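Local coordinates for protein acetyltransferase, GNAT family (Streptococcus agalactiae 2603V/R, PDB 2Q7B) that probably transfers an acetyl group from acetyl-CoA to an amine substrate, at residues E26-P29 and Y30-A33; E55-D58 and I59-E63. All blocks are in the same frame, centred on the assembly; numbering follows the deposited sequence. Where two conformers were deposited one is given.

How the contacts relate
Both contacts are local turns where helices begin, partly buried, and both touch the second subunit. Contact 1 (26-33) opens helix 29-46 and contact 2 (55-63) leads into helix 62-67, with their centres about 12 Å apart. They meet where Leu32 CD1 lies 3.5 Å from Ile59 O and Leu32 CD2 lies 4.3 Å from Phe60 CD1. Contact 1 sits farther from the chain centre, about 17 Å against 13 Å. Its first turn is capped by a side chain, whose amide also stacks on an imidazole, and a water ties the preceding loop to that imidazole. In contact 2, by contrast, backbone i to i+3 bonds make a 3-10 turn, while Gln56 and Asp58 turn their polar ends to partners beyond it.

Contact 1 of 2, residues E26-P29 and Y30-A33; sequences ENNP and YHLA
The N-terminus of helix 29-46, the first helix after strand 20-24, is capped by Asn28, whose side-chain OD1 accepts from the backbone N of His31 at 3.1 Å. That bond is nearly straight at the hydrogen, 165°, yet His31 N stands well above the plane of the amide carbonyl, so neither lone pair is met head-on. Tyr30 N approaches the same OD1 at 3.0 Å, but this second bond is strongly bent and therefore weak. OD1 thus serves two amides of the first turn and, in the Tyr30 conformer described here, also lies at the edge of that ring, close to its plane.

With CG swung anti to the backbone N (chi1 178°), the Asn28 side chain brings OD1 to the helix amides and lays its other branch, ND2, over one face of the His31 imidazole. The two planes are 18° apart, a stacked amide on a ring, and ND2 is displaced toward the ring's rim, 3.4 Å from His31 ND1. In the imidazole plane a water lies 2.8 Å from His31 ND1 and donates to Glu26 O, linking the incoming loop to the helix. His31 is thus covered on a face and bonded at an edge, which should restrict its rotation; Ile75 and Leu77 of strand 72-78 also touch it.

This N-cap passes directly into the regular ladder of an alpha-helix. Leu32 N donates to Asn28 O at 2.9 Å, and Ala33 N to Pro29 O at 3.1 Å. Pro29, lacking an N-H, fits the first helical position. Phe60 of the second subunit packs against Pro29, Leu32 and Ala33, and Asp57 of that subunit against Tyr30, whose side chain was modelled in two conformers.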
# COMPACT_ATOMS: atom_id res chain seq x y z
N GLU A 26 -0.27 -13.26 -8.86
CA GLU A 26 -0.41 -12.80 -10.24
C GLU A 26 -0.86 -11.35 -10.14
O GLU A 26 -1.65 -11.01 -9.26
CB GLU A 26 -1.48 -13.55 -11.00
CG GLU A 26 -1.35 -15.05 -11.05
CD GLU A 26 -2.49 -15.68 -11.85
OE1 GLU A 26 -2.71 -15.26 -13.00
OE2 GLU A 26 -3.15 -16.59 -11.31
N ASN A 27 -0.38 -10.50 -11.05
CA ASN A 27 -0.71 -9.08 -10.99
C ASN A 27 -2.21 -8.93 -10.97
O ASN A 27 -2.91 -9.41 -11.85
CB ASN A 27 -0.08 -8.29 -12.17
CG ASN A 27 1.49 -8.28 -12.15
OD1 ASN A 27 2.13 -8.41 -11.08
ND2 ASN A 27 2.09 -8.10 -13.33
N ASN A 28 -2.71 -8.30 -9.91
CA ASN A 28 -4.13 -8.13 -9.68
C ASN A 28 -4.24 -6.97 -8.67
O ASN A 28 -3.89 -7.15 -7.51
CB ASN A 28 -4.71 -9.46 -9.14
CG ASN A 28 -6.19 -9.38 -8.80
OD1 ASN A 28 -6.65 -8.37 -8.28
ND2 ASN A 28 -6.93 -10.46 -9.08
N PRO A 29 -4.72 -5.77 -9.11
CA PRO A 29 -4.76 -4.61 -8.20
C PRO A 29 -5.66 -4.81 -6.96
O PRO A 29 -5.41 -4.20 -5.93
CB PRO A 29 -5.30 -3.48 -9.08
CG PRO A 29 -6.07 -4.16 -10.18
CD PRO A 29 -5.29 -5.44 -10.43
N TYR A 30 -6.68 -5.66 -7.08
CA TYR A 30 -7.58 -5.93 -5.96
C TYR A 30 -6.83 -6.74 -4.90
O TYR A 30 -6.84 -6.39 -3.72
CB TYR A 30 -8.87 -6.61 -6.44
CG TYR A 30 -9.57 -5.76 -7.49
CD1 TYR A 30 -10.44 -4.73 -7.12
CD2 TYR A 30 -9.32 -5.95 -8.84
CE1 TYR A 30 -11.06 -3.92 -8.07
CE2 TYR A 30 -9.94 -5.14 -9.81
CZ TYR A 30 -10.80 -4.14 -9.42
OH TYR A 30 -11.41 -3.36 -10.37
N HIS A 31 -6.13 -7.79 -5.33
CA HIS A 31 -5.35 -8.58 -4.38
C HIS A 31 -4.18 -7.79 -3.80
O HIS A 31 -3.82 -7.97 -2.63
CB HIS A 31 -4.78 -9.85 -5.02
CG HIS A 31 -5.81 -10.87 -5.36
ND1 HIS A 31 -5.59 -11.88 -6.28
CD2 HIS A 31 -7.08 -11.02 -4.93
CE1 HIS A 31 -6.67 -12.62 -6.37
NE2 HIS A 31 -7.60 -12.12 -5.57
N LEU A 32 -3.58 -6.93 -4.62
CA LEU A 32 -2.44 -6.15 -4.18
C LEU A 32 -2.87 -5.21 -3.06
O LEU A 32 -2.15 -5.07 -2.08
CB LEU A 32 -1.79 -5.40 -5.34
CG LEU A 32 -0.56 -4.53 -5.00
CD1 LEU A 32 0.51 -5.34 -4.25
CD2 LEU A 32 0.02 -3.88 -6.21
N ALA A 33 -4.04 -4.59 -3.21
CA ALA A 33 -4.58 -3.70 -2.17
C ALA A 33 -4.80 -4.47 -0.88
O ALA A 33 -4.42 -4.01 0.18
CB ALA A 33 -5.87 -3.07 -2.63
O HOH W 1 -3.18 -12.40 -7.52

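Contact 2 of 2, residues E55-D58 and I59-E63; sequences EQDD and IFQIE
The Phe60 ring has the backbone of Asp57 at its edge, with Asp57 CA 4.0 Å from Phe60 CD2, and Ile59 CG2 over the centre of one face, 4.2 Å above the ring plane. Val36 of helix 29-46 also touches the ring, as does Ala33 of the second subunit. The carboxylate of Asp57 and the amide of Gln61 run alongside each other in the same direction, their planes 46° apart, with Asp57 OD1 3.1 Å from Gln61 NE2. In both residues chi1 (60° and 52°) sets CG in the cleft flanked by N and C, which helps bring their ends together.

Three successive i to i+3 bonds identify a 3-10 turn. Ile59 N donates to Gln56 O, Phe60 N to Asp57 O at 3.0 Å, and Gln61 N to Asp58 O. Gln61 then takes the N-cap position of helix 62-67. The buried polar ends of Gln56 and Asp58 are satisfied outside the turn, Gln56 by Gln43 and Lys100, Asp58 OD2 by Tyr66 OH. The backbone thus supplies the bonds of the turn itself, while the side chains of Gln56 and Asp58 tie it to neighbouring parts of the fold.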
# COMPACT_ATOMS: atom_id res chain seq x y z
N GLU A 55 10.01 0.96 2.51
CA GLU A 55 11.08 0.10 3.02
C GLU A 55 10.95 -1.33 2.50
O GLU A 55 11.82 -2.15 2.78
CB GLU A 55 11.08 0.04 4.55
CG GLU A 55 11.27 1.36 5.26
CD GLU A 55 11.16 1.20 6.77
OE1 GLU A 55 11.89 0.36 7.35
OE2 GLU A 55 10.33 1.92 7.38
N GLN A 56 9.89 -1.63 1.76
CA GLN A 56 9.67 -2.97 1.23
C GLN A 56 8.91 -2.85 -0.07
O GLN A 56 7.87 -3.47 -0.28
CB GLN A 56 8.92 -3.83 2.25
CG GLN A 56 7.69 -3.14 2.83
CD GLN A 56 7.09 -3.82 4.02
OE1 GLN A 56 7.57 -4.86 4.48
NE2 GLN A 56 5.99 -3.24 4.54
N ASP A 57 9.48 -2.06 -0.97
CA ASP A 57 8.84 -1.79 -2.26
C ASP A 57 8.83 -3.00 -3.23
O ASP A 57 8.19 -2.94 -4.27
CB ASP A 57 9.41 -0.52 -2.90
CG ASP A 57 10.92 -0.61 -3.14
OD1 ASP A 57 11.36 -1.62 -3.71
OD2 ASP A 57 11.64 0.32 -2.76
N ASP A 58 9.53 -4.09 -2.88
CA ASP A 58 9.42 -5.38 -3.59
C ASP A 58 7.94 -5.87 -3.72
O ASP A 58 7.57 -6.59 -4.65
CB ASP A 58 10.26 -6.48 -2.88
CG ASP A 58 10.05 -6.51 -1.34
OD1 ASP A 58 10.56 -5.60 -0.65
OD2 ASP A 58 9.43 -7.46 -0.81
N ILE A 59 7.11 -5.44 -2.78
CA ILE A 59 5.66 -5.73 -2.75
C ILE A 59 4.95 -5.20 -4.01
O ILE A 59 3.96 -5.78 -4.45
CB ILE A 59 5.02 -5.10 -1.44
CG1 ILE A 59 5.55 -5.82 -0.19
CG2 ILE A 59 3.52 -5.11 -1.46
CD1 ILE A 59 5.44 -7.30 -0.23
N PHE A 60 5.49 -4.13 -4.58
CA PHE A 60 4.93 -3.47 -5.77
C PHE A 60 5.58 -3.93 -7.09
O PHE A 60 5.24 -3.45 -8.16
CB PHE A 60 4.99 -1.93 -5.57
CG PHE A 60 4.30 -1.50 -4.31
CD1 PHE A 60 2.92 -1.46 -4.24
CD2 PHE A 60 5.02 -1.25 -3.16
CE1 PHE A 60 2.28 -1.13 -3.06
CE2 PHE A 60 4.37 -0.92 -1.97
CZ PHE A 60 3.00 -0.86 -1.92
N GLN A 61 6.49 -4.90 -6.99
CA GLN A 61 7.17 -5.47 -8.15
C GLN A 61 7.47 -6.93 -7.85
O GLN A 61 8.60 -7.38 -8.02
CB GLN A 61 8.45 -4.68 -8.46
CG GLN A 61 9.40 -4.48 -7.28
CD GLN A 61 10.51 -3.47 -7.58
OE1 GLN A 61 11.08 -3.49 -8.65
NE2 GLN A 61 10.81 -2.59 -6.62
N ILE A 62 6.45 -7.66 -7.42
CA ILE A 62 6.60 -9.07 -7.02
C ILE A 62 7.14 -9.95 -8.14
O ILE A 62 8.02 -10.77 -7.89
CB ILE A 62 5.28 -9.65 -6.44
CG1 ILE A 62 5.04 -9.04 -5.05
CG2 ILE A 62 5.34 -11.16 -6.35
CD1 ILE A 62 3.67 -9.28 -4.48
N GLU A 63 6.61 -9.77 -9.35
CA GLU A 63 7.05 -10.58 -10.49
C GLU A 63 8.55 -10.42 -10.78
O GLU A 63 9.26 -11.40 -10.94
CB GLU A 63 6.19 -10.28 -11.73
CG GLU A 63 6.50 -11.17 -12.94
CD GLU A 63 5.60 -10.91 -14.16
OE1 GLU A 63 4.62 -10.13 -14.05
OE2 GLU A 63 5.88 -11.49 -15.23